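Local structure of tRNA (guanine-N(1)-)-methyltransferase (Corynebacterium diphtheriae, 7KFF) at residues D20-F25 with P84-V89; P136-P141 with V163-R168; Q269-T274 with A293-L298. The protein catalyses the transfer of a methyl group from S-adenosyl-L-methionine to N1 of a guanine in tRNA, probably the one just 3' of the anticodon, as a SPOUT-family methyltransferase. One frame throughout, in Å; residues are numbered along the deposited sequence.

Contact 1: D20-F25 with P84-V89; sequences DVITIF and PALDDV
Ile22 carries the packed part of this contact, sending its CD1 out to meet the tip of Val89, with 3.7 Å from Ile22 CD1 to Val89 CG2. The same methyl crosses the side chain of Leu86, where Ile22 CD1 to Leu86 CD2 measures 3.8 Å. Its torsions explain the reach: CG1 lies anti to the carbonyl carbon (chi1 -54°) and the chain then runs on extended (chi2 164°), which places CD1 over the helix while CG2 is left for Ala85. That second branch sits more loosely, 4.3 Å from Ile22 CG2 to Ala85 CB. Two residues earlier in the strand, Asp20 runs alongside Val89, the two pointing opposite ways, at 3.6 Å from Asp20 CB to Val89 CG1.

The segment axes run nearly antiparallel, at 163°, and come within 10.1 Å, as helix 79-90 packs on a face of the parallel sheet of the SPOUT domain. All five touching residues are buried, whereas Asp88, on another side of the helix, is exposed, and Asp87 forms a salt bridge to Arg246 of the second subunit. Val163 of the adjacent strand also packs on Ile22 and Val89, so the helix rests on more than one strand.

While the flank of Asp20 packs on Val89, its oxygens are taken by Arg18 in a salt bridge and by His51 and His161 in hydrogen bonds. The interface between segments is therefore apolar, and the buried acid is satisfied by an arginine and two histidines, which would probably favour its ionised form.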
loop_
_atom_site.group_PDB
_atom_site.type_symbol
_atom_site.label_atom_id
_atom_site.label_comp_id
_atom_site.label_asym_id
_atom_site.label_seq_id
_atom_site.Cartn_x
_atom_site.Cartn_y
_atom_site.Cartn_z
ATOM N N ASP A 20 13.101 10.836 -7.315
ATOM C CA ASP A 20 13.995 11.194 -6.220
ATOM C C ASP A 20 13.233 10.985 -4.919
ATOM O O ASP A 20 12.084 11.417 -4.789
ATOM C CB ASP A 20 14.470 12.635 -6.328
ATOM C CG ASP A 20 15.562 12.808 -7.346
ATOM O OD1 ASP A 20 16.720 12.426 -7.047
ATOM O OD2 ASP A 20 15.256 13.263 -8.471
ATOM N N VAL A 21 13.860 10.322 -3.959
ATOM C CA VAL A 21 13.228 9.991 -2.688
ATOM C C VAL A 21 14.078 10.569 -1.569
ATOM O O VAL A 21 15.285 10.315 -1.519
ATOM C CB VAL A 21 13.097 8.470 -2.507
ATOM C CG1 VAL A 21 12.323 8.151 -1.232
ATOM C CG2 VAL A 21 12.458 7.828 -3.702
ATOM N N ILE A 22 13.456 11.319 -0.661
ATOM C CA ILE A 22 14.140 11.906 0.488
ATOM C C ILE A 22 13.640 11.199 1.742
ATOM O O ILE A 22 12.427 11.137 1.983
ATOM C CB ILE A 22 13.911 13.422 0.582
ATOM C CG1 ILE A 22 14.286 14.115 -0.729
ATOM C CG2 ILE A 22 14.712 13.999 1.744
ATOM C CD1 ILE A 22 13.749 15.525 -0.860
ATOM N N THR A 23 14.571 10.654 2.524
ATOM C CA THR A 23 14.237 9.713 3.581
ATOM C C THR A 23 15.359 9.644 4.609
ATOM O O THR A 23 16.530 9.833 4.284
ATOM C CB THR A 23 14.013 8.316 2.955
ATOM O OG1 THR A 23 13.938 7.325 3.988
ATOM C CG2 THR A 23 15.181 7.934 2.017
ATOM N N ILE A 24 15.003 9.297 5.849
ATOM C CA ILE A 24 16.040 8.952 6.826
ATOM C C ILE A 24 16.452 7.476 6.775
ATOM O O ILE A 24 17.365 7.073 7.511
ATOM C CB ILE A 24 15.675 9.365 8.270
ATOM C CG1 ILE A 24 14.413 8.660 8.745
ATOM C CG2 ILE A 24 15.597 10.888 8.383
ATOM C CD1 ILE A 24 14.192 8.755 10.238
ATOM N N PHE A 25 15.832 6.668 5.914
ATOM C CA PHE A 25 16.189 5.259 5.725
ATOM C C PHE A 25 16.381 4.975 4.240
ATOM O O PHE A 25 15.583 4.249 3.617
ATOM C CB PHE A 25 15.118 4.322 6.291
ATOM C CG PHE A 25 14.966 4.416 7.779
ATOM C CD1 PHE A 25 15.949 3.917 8.610
ATOM C CD2 PHE A 25 13.849 5.007 8.345
ATOM C CE1 PHE A 25 15.820 4.009 9.982
ATOM C CE2 PHE A 25 13.697 5.085 9.726
ATOM C CZ PHE A 25 14.712 4.590 10.544
ATOM N N PRO A 84 15.290 23.035 2.905
ATOM C CA PRO A 84 16.519 22.979 2.084
ATOM C C PRO A 84 16.645 21.700 1.273
ATOM O O PRO A 84 17.104 21.747 0.128
ATOM C CB PRO A 84 17.633 23.152 3.123
ATOM C CG PRO A 84 16.960 23.983 4.212
ATOM C CD PRO A 84 15.575 23.434 4.297
ATOM N N ALA A 85 16.254 20.549 1.837
ATOM C CA ALA A 85 16.328 19.291 1.106
ATOM C C ALA A 85 15.455 19.343 -0.137
ATOM O O ALA A 85 15.881 18.969 -1.236
ATOM C CB ALA A 85 15.898 18.148 2.025
ATOM N N LEU A 86 14.219 19.807 0.015
ATOM C CA LEU A 86 13.329 19.872 -1.132
ATOM C C LEU A 86 13.795 20.903 -2.150
ATOM O O LEU A 86 13.626 20.700 -3.359
ATOM C CB LEU A 86 11.911 20.191 -0.657
ATOM C CG LEU A 86 11.218 19.019 0.044
ATOM C CD1 LEU A 86 10.014 19.530 0.823
ATOM C CD2 LEU A 86 10.810 17.990 -0.975
ATOM N N ASP A 87 14.355 22.026 -1.683
ATOM C CA ASP A 87 14.896 23.030 -2.592
ATOM C C ASP A 87 15.993 22.419 -3.463
ATOM O O ASP A 87 16.034 22.623 -4.680
ATOM C CB ASP A 87 15.526 24.177 -1.797
ATOM C CG ASP A 87 14.526 25.056 -1.040
ATOM O OD1 ASP A 87 13.289 24.957 -1.236
ATOM O OD2 ASP A 87 15.001 25.868 -0.195
ATOM N N ASP A 88 16.906 21.673 -2.839
ATOM C CA ASP A 88 18.064 21.136 -3.550
ATOM C C ASP A 88 17.658 20.014 -4.495
ATOM O O ASP A 88 18.147 19.935 -5.631
ATOM C CB ASP A 88 19.089 20.629 -2.535
ATOM C CG ASP A 88 19.877 21.751 -1.857
ATOM O OD1 ASP A 88 19.716 22.943 -2.215
ATOM O OD2 ASP A 88 20.695 21.433 -0.958
ATOM N N VAL A 89 16.765 19.132 -4.053
ATOM C CA VAL A 89 16.414 18.007 -4.916
ATOM C C VAL A 89 15.614 18.461 -6.132
ATOM O O VAL A 89 15.622 17.790 -7.169
ATOM C CB VAL A 89 15.676 16.931 -4.099
ATOM C CG1 VAL A 89 15.037 15.899 -4.997
ATOM C CG2 VAL A 89 16.625 16.306 -3.106
#

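Contact 2: P136-P141 with V163-R168; sequences PLLLVP and VFACGR. With SAH (S-adenosyl-L-homocysteine), chain C.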
loop_
_atom_site.group_PDB
_atom_site.type_symbol
_atom_site.label_atom_id
_atom_site.label_comp_id
_atom_site.label_asym_id
_atom_site.label_seq_id
_atom_site.Cartn_x
_atom_site.Cartn_y
_atom_site.Cartn_z
ATOM N N PRO A 136 8.103 20.265 -10.993
ATOM C CA PRO A 136 8.080 18.825 -10.715
ATOM C C PRO A 136 6.951 18.486 -9.762
ATOM O O PRO A 136 6.411 19.345 -9.067
ATOM C CB PRO A 136 9.443 18.556 -10.069
ATOM C CG PRO A 136 9.903 19.886 -9.591
ATOM C CD PRO A 136 9.295 20.929 -10.435
ATOM N N LEU A 137 6.608 17.209 -9.720
ATOM C CA LEU A 137 5.574 16.707 -8.828
ATOM C C LEU A 137 6.216 16.253 -7.523
ATOM O O LEU A 137 7.183 15.485 -7.547
ATOM C CB LEU A 137 4.856 15.518 -9.469
ATOM C CG LEU A 137 3.736 14.857 -8.665
ATOM C CD1 LEU A 137 2.580 15.815 -8.440
ATOM C CD2 LEU A 137 3.245 13.603 -9.372
ATOM N N LEU A 138 5.685 16.729 -6.393
ATOM C CA LEU A 138 6.070 16.279 -5.063
ATOM C C LEU A 138 4.941 15.454 -4.471
ATOM O O LEU A 138 3.824 15.962 -4.287
ATOM C CB LEU A 138 6.383 17.460 -4.151
ATOM C CG LEU A 138 6.705 17.112 -2.704
ATOM C CD1 LEU A 138 7.988 16.297 -2.616
ATOM C CD2 LEU A 138 6.805 18.344 -1.828
ATOM N N LEU A 139 5.234 14.184 -4.197
ATOM C CA LEU A 139 4.295 13.292 -3.526
ATOM C C LEU A 139 4.691 13.150 -2.060
ATOM O O LEU A 139 5.849 12.862 -1.744
ATOM C CB LEU A 139 4.238 11.929 -4.200
ATOM C CG LEU A 139 3.713 11.989 -5.629
ATOM C CD1 LEU A 139 3.655 10.600 -6.215
ATOM C CD2 LEU A 139 2.356 12.657 -5.734
ATOM N N VAL A 140 3.727 13.384 -1.181
ATOM C CA VAL A 140 3.919 13.341 0.260
ATOM C C VAL A 140 2.989 12.278 0.818
ATOM O O VAL A 140 1.792 12.525 1.010
ATOM C CB VAL A 140 3.632 14.707 0.913
ATOM C CG1 VAL A 140 3.924 14.617 2.405
ATOM C CG2 VAL A 140 4.425 15.835 0.245
ATOM N N PRO A 141 3.489 11.074 1.078
ATOM C CA PRO A 141 2.630 10.041 1.659
ATOM C C PRO A 141 2.137 10.464 3.035
ATOM O O PRO A 141 2.898 10.940 3.879
ATOM C CB PRO A 141 3.547 8.820 1.723
ATOM C CG PRO A 141 4.564 9.051 0.652
ATOM C CD PRO A 141 4.804 10.538 0.650
ATOM N N VAL A 163 9.314 13.651 -7.049
ATOM C CA VAL A 163 10.038 13.680 -5.784
ATOM C C VAL A 163 9.089 13.181 -4.708
ATOM O O VAL A 163 7.901 13.533 -4.707
ATOM C CB VAL A 163 10.558 15.102 -5.495
ATOM C CG1 VAL A 163 11.280 15.145 -4.166
ATOM C CG2 VAL A 163 11.477 15.569 -6.636
ATOM N N PHE A 164 9.609 12.365 -3.805
ATOM C CA PHE A 164 8.868 11.846 -2.663
ATOM C C PHE A 164 9.485 12.330 -1.359
ATOM O O PHE A 164 10.689 12.178 -1.157
ATOM C CB PHE A 164 8.881 10.319 -2.643
ATOM C CG PHE A 164 8.205 9.667 -3.808
ATOM C CD1 PHE A 164 8.909 9.425 -4.967
ATOM C CD2 PHE A 164 6.906 9.204 -3.709
ATOM C CE1 PHE A 164 8.317 8.757 -6.031
ATOM C CE2 PHE A 164 6.312 8.533 -4.760
ATOM C CZ PHE A 164 7.023 8.306 -5.925
ATOM N N ALA A 165 8.661 12.876 -0.468
ATOM C CA ALA A 165 9.079 13.291 0.870
ATOM C C ALA A 165 8.536 12.277 1.867
ATOM O O ALA A 165 7.330 12.233 2.104
ATOM C CB ALA A 165 8.565 14.693 1.191
ATOM N N CYS A 166 9.415 11.457 2.444
ATOM C CA CYS A 166 9.002 10.359 3.313
ATOM C C CYS A 166 8.925 10.771 4.773
ATOM O O CYS A 166 9.944 11.082 5.390
ATOM C CB CYS A 166 9.945 9.168 3.205
ATOM S SG CYS A 166 10.082 8.493 1.552
ATOM N N GLY A 167 7.720 10.714 5.349
ATOM C CA GLY A 167 7.560 11.017 6.748
ATOM C C GLY A 167 7.808 9.822 7.653
ATOM O O GLY A 167 7.711 8.662 7.238
ATOM N N ARG A 168 8.133 10.141 8.896
ATOM C CA ARG A 168 8.229 9.215 10.009
ATOM C C ARG A 168 7.638 9.946 11.216
ATOM O O ARG A 168 7.397 11.160 11.164
ATOM C CB ARG A 168 9.703 8.863 10.272
ATOM C CG ARG A 168 10.338 7.970 9.210
ATOM C CD ARG A 168 10.170 6.516 9.538
ATOM N NE ARG A 168 10.308 5.628 8.392
ATOM C CZ ARG A 168 10.272 4.303 8.477
ATOM N NH1 ARG A 168 10.231 3.697 9.652
ATOM N NH2 ARG A 168 10.285 3.568 7.384
HETATM N N SAH C . -0.152 10.251 13.717
HETATM C CA SAH C . -0.209 10.027 12.287
HETATM C CB SAH C . 0.745 8.894 11.984
HETATM C CG SAH C . 1.889 9.239 11.047
HETATM S SD SAH C . 2.483 7.645 10.516
HETATM C C SAH C . -1.585 9.643 11.770
HETATM O O SAH C . -2.141 8.616 12.151
HETATM O OXT SAH C . -2.152 10.345 10.934
HETATM C "C5'" SAH C . 4.104 8.166 9.970
HETATM C "C4'" SAH C . 4.231 8.348 8.472
HETATM O "O4'" SAH C . 3.986 7.123 7.781
HETATM C "C3'" SAH C . 3.300 9.371 7.802
HETATM O "O3'" SAH C . 3.715 10.668 8.032
HETATM C "C2'" SAH C . 3.383 8.915 6.345
HETATM O "O2'" SAH C . 4.583 9.339 5.746
HETATM C "C1'" SAH C . 3.433 7.412 6.508
HETATM N N9 SAH C . 2.098 6.788 6.447
HETATM C C8 SAH C . 1.409 6.181 7.473
HETATM N N7 SAH C . 0.262 5.668 6.993
HETATM C C5 SAH C . 0.200 5.962 5.665
HETATM C C6 SAH C . -0.740 5.697 4.679
HETATM N N6 SAH C . -1.897 5.040 4.900
HETATM N N1 SAH C . -0.484 6.138 3.401
HETATM C C2 SAH C . 0.681 6.807 3.114
HETATM N N3 SAH C . 1.618 7.065 4.070
HETATM C C4 SAH C . 1.362 6.646 5.316
HETATM O O HOH W 1 5.424 11.848 4.109
#
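Strands 137-141 and 163-165 run parallel, their axes 28° apart in direction and 4.7 Å at closest approach, joined by three nearly straight backbone bonds. Val163 N reaches Leu137 O at 2.9 Å. Leu139 N then bonds Val163 O (2.8 Å), and Ala165 N bonds Leu139 O (3.1 Å). The N-H of Leu139 thus goes to Val163 and its C=O to Ala165, the residues flanking Phe164, as in a parallel sheet.

Side chains divide between the two faces. On one, Leu138 crosses Val163, with Leu138 CD1 3.8 Å from Val163 CG1; its CG is anti to the backbone N (chi1 176°) and the turn at chi2 (65°) brings CD1 back over the neighbouring strand. Helix 79-90 covers this face through Leu86 and Val89. On the other, Leu139 and Phe164 run alongside one another in the same direction, and Leu139 CD1 approaches the ring obliquely, 3.7 Å from Phe164 CE2. Val203 of helix 200-211 packs against that ring.

Beyond the last bridge the chains part, and a water fills the widening gap. It donates to Pro141 O and Ala165 O, accepts a weak bond from Gly167 N and also hydrogen-bonds the ribose O2' of S-adenosyl-L-homocysteine. Pro141 O accepts directly from that O2' at 3.0 Å, while Pro141 CB lies 3.5 Å from N3 of the adenine.

The chemistry implies a hydrophobic sheet core that gives way, at the C-terminal strand ends, to backbone polar groups turned to the cofactor product, in keeping with the knotted SPOUT fold.

Contact 3: Q269-T274 with A293-L298; sequences QSLKRT and AYVEGL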
loop_
_atom_site.group_PDB
_atom_site.type_symbol
_atom_site.label_atom_id
_atom_site.label_comp_id
_atom_site.label_asym_id
_atom_site.label_seq_id
_atom_site.Cartn_x
_atom_site.Cartn_y
_atom_site.Cartn_z
ATOM N N GLN A 269 -17.239 -14.481 -13.669
ATOM C CA GLN A 269 -16.361 -14.642 -12.519
ATOM C C GLN A 269 -15.915 -13.299 -11.965
ATOM O O GLN A 269 -15.692 -13.174 -10.760
ATOM C CB GLN A 269 -15.157 -15.488 -12.915
ATOM C CG GLN A 269 -15.503 -16.934 -13.186
ATOM C CD GLN A 269 -16.024 -17.630 -11.948
ATOM O OE1 GLN A 269 -15.373 -17.607 -10.898
ATOM N NE2 GLN A 269 -17.184 -18.245 -12.052
ATOM N N SER A 270 -15.775 -12.298 -12.832
ATOM C CA SER A 270 -15.483 -10.945 -12.376
ATOM C C SER A 270 -16.669 -10.348 -11.625
ATOM O O SER A 270 -16.498 -9.759 -10.545
ATOM C CB SER A 270 -15.071 -10.111 -13.585
ATOM O OG SER A 270 -14.935 -8.757 -13.272
ATOM N N LEU A 271 -17.883 -10.542 -12.137
ATOM C CA LEU A 271 -19.064 -10.105 -11.400
ATOM C C LEU A 271 -19.164 -10.819 -10.059
ATOM O O LEU A 271 -19.499 -10.202 -9.041
ATOM C CB LEU A 271 -20.328 -10.396 -12.202
ATOM C CG LEU A 271 -20.518 -9.559 -13.462
ATOM C CD1 LEU A 271 -21.588 -10.150 -14.358
ATOM C CD2 LEU A 271 -20.871 -8.115 -13.075
ATOM N N LYS A 272 -18.876 -12.127 -10.042
ATOM C CA LYS A 272 -19.003 -12.912 -8.818
ATOM C C LYS A 272 -17.985 -12.457 -7.776
ATOM O O LYS A 272 -18.332 -12.255 -6.606
ATOM C CB LYS A 272 -18.806 -14.393 -9.146
ATOM C CG LYS A 272 -18.852 -15.333 -7.963
ATOM C CD LYS A 272 -18.808 -16.783 -8.469
ATOM C CE LYS A 272 -18.845 -17.804 -7.345
ATOM N NZ LYS A 272 -17.480 -18.154 -6.895
ATOM N N ARG A 273 -16.722 -12.278 -8.183
ATOM C CA ARG A 273 -15.711 -11.841 -7.228
ATOM C C ARG A 273 -16.070 -10.463 -6.694
ATOM O O ARG A 273 -15.933 -10.199 -5.497
ATOM C CB ARG A 273 -14.322 -11.831 -7.867
ATOM C CG ARG A 273 -13.191 -11.360 -6.928
ATOM C CD ARG A 273 -12.955 -12.307 -5.759
ATOM N NE ARG A 273 -12.267 -13.521 -6.192
ATOM C CZ ARG A 273 -10.946 -13.686 -6.198
ATOM N NH1 ARG A 273 -10.433 -14.836 -6.624
ATOM N NH2 ARG A 273 -10.138 -12.720 -5.763
ATOM N N THR A 274 -16.550 -9.572 -7.569
ATOM C CA THR A 274 -16.920 -8.231 -7.113
ATOM C C THR A 274 -18.103 -8.292 -6.149
ATOM O O THR A 274 -18.108 -7.616 -5.114
ATOM C CB THR A 274 -17.230 -7.336 -8.318
ATOM O OG1 THR A 274 -16.126 -7.354 -9.236
ATOM C CG2 THR A 274 -17.506 -5.901 -7.867
ATOM N N ALA A 293 -29.019 -10.257 -14.124
ATOM C CA ALA A 293 -29.619 -11.554 -13.836
ATOM C C ALA A 293 -28.614 -12.503 -13.200
ATOM O O ALA A 293 -28.960 -13.270 -12.294
ATOM C CB ALA A 293 -30.196 -12.157 -15.111
ATOM N N TYR A 294 -27.356 -12.460 -13.648
ATOM C CA TYR A 294 -26.340 -13.317 -13.056
ATOM C C TYR A 294 -26.136 -12.963 -11.588
ATOM O O TYR A 294 -26.078 -13.841 -10.717
ATOM C CB TYR A 294 -25.028 -13.177 -13.827
ATOM C CG TYR A 294 -23.936 -14.011 -13.217
ATOM C CD1 TYR A 294 -23.896 -15.384 -13.417
ATOM C CD2 TYR A 294 -22.961 -13.431 -12.420
ATOM C CE1 TYR A 294 -22.907 -16.156 -12.848
ATOM C CE2 TYR A 294 -21.976 -14.191 -11.845
ATOM C CZ TYR A 294 -21.947 -15.550 -12.064
ATOM O OH TYR A 294 -20.952 -16.307 -11.489
ATOM N N VAL A 295 -26.017 -11.667 -11.293
ATOM C CA VAL A 295 -25.796 -11.243 -9.914
ATOM C C VAL A 295 -26.999 -11.576 -9.036
ATOM O O VAL A 295 -26.844 -11.989 -7.880
ATOM C CB VAL A 295 -25.425 -9.751 -9.870
ATOM C CG1 VAL A 295 -25.396 -9.256 -8.443
ATOM C CG2 VAL A 295 -24.073 -9.548 -10.534
ATOM N N GLU A 296 -28.214 -11.420 -9.567
ATOM C CA GLU A 296 -29.395 -11.811 -8.803
ATOM C C GLU A 296 -29.385 -13.299 -8.482
ATOM O O GLU A 296 -29.889 -13.710 -7.430
ATOM C CB GLU A 296 -30.665 -11.434 -9.572
ATOM C CG GLU A 296 -31.003 -9.949 -9.501
ATOM C CD GLU A 296 -32.064 -9.526 -10.508
ATOM O OE1 GLU A 296 -32.550 -10.386 -11.280
ATOM O OE2 GLU A 296 -32.402 -8.323 -10.532
ATOM N N GLY A 297 -28.817 -14.120 -9.367
ATOM C CA GLY A 297 -28.680 -15.535 -9.069
ATOM C C GLY A 297 -27.731 -15.802 -7.921
ATOM O O GLY A 297 -27.911 -16.770 -7.174
ATOM N N LEU A 298 -26.720 -14.951 -7.757
ATOM C CA LEU A 298 -25.835 -15.073 -6.604
ATOM C C LEU A 298 -26.573 -14.728 -5.317
ATOM O O LEU A 298 -26.394 -15.393 -4.292
ATOM C CB LEU A 298 -24.635 -14.140 -6.767
ATOM C CG LEU A 298 -23.808 -14.303 -8.034
ATOM C CD1 LEU A 298 -22.718 -13.224 -8.107
ATOM C CD2 LEU A 298 -23.203 -15.691 -8.109
#
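Tyr294 meets Leu271 and Lys272 across two helices whose segment axes are inclined at 45° and stay 10.0 Å apart at their closest. Apolar contacts come first. Leu271 crosses the tyrosine and approaches the ring obliquely, with its CB 4.0 Å from Tyr294 CD2. The same CB lies 4.2 Å from Val295 CG2, so the methylene touches both Tyr294 and Val295, which lie next to each other on the facing helix. Leu298 closes the other end of the patch by setting its CD1 3.8 Å from Lys272 CA, directly against the backbone of the first helix.

Contacts of mixed polarity follow. Tyr294 points out from its helix with CG anti to the backbone N (chi1 178°), which carries the ring across to Lys272, whose backbone N lies at the ring edge, near its plane. The phenol oxygen rests on lysine methylenes rather than on its ammonium: Tyr294 OH is 3.7 Å from Lys272 CB and the same distance from Lys272 CD. The lysine chain is extended up to a bend at chi4 (-91°), and NZ forms a salt bridge with Glu276 in its own helix.

Within segment 269-274, Ser270 O takes two donors from Thr274, its N and its OG1, which arrive from opposite faces of the carbonyl plane; OG1 is 2.8 Å from Ser270 O. Leu282 of helix 279-283 packs on both Leu271 and Val295.

The two segments are joined by van der Waals contact alone, and the charge of Lys272 is probably offset by Glu276; helices 259-277 and 289-299 of the C-terminal helical domain thus meet through modest, partly exposed apolar packing.

From the N terminus, strand 17-23 supplies the first half of contact 1, and helix 79-90 closes that loop of 58 residues. Contact 2 opens only afterwards, at strand 137-141, and closes after 21 intervening residues at strand 161-165. Contact 3 then joins helices 259-277 and 289-299 near the C terminus, closing over 18 intervening residues that include helix 279-283. The three follow in series, and none nests within or crosses another. Contacts 1 and 2 touch, because strands 17-23 and 161-165 are neighbours in one parallel sheet: Asp20 O and Phe164 N lie 2.8 Å apart, probably hydrogen-bonded. Contact 3 stands apart, its centre about 40 Å from that of contact 2, in the separate C-terminal helical part.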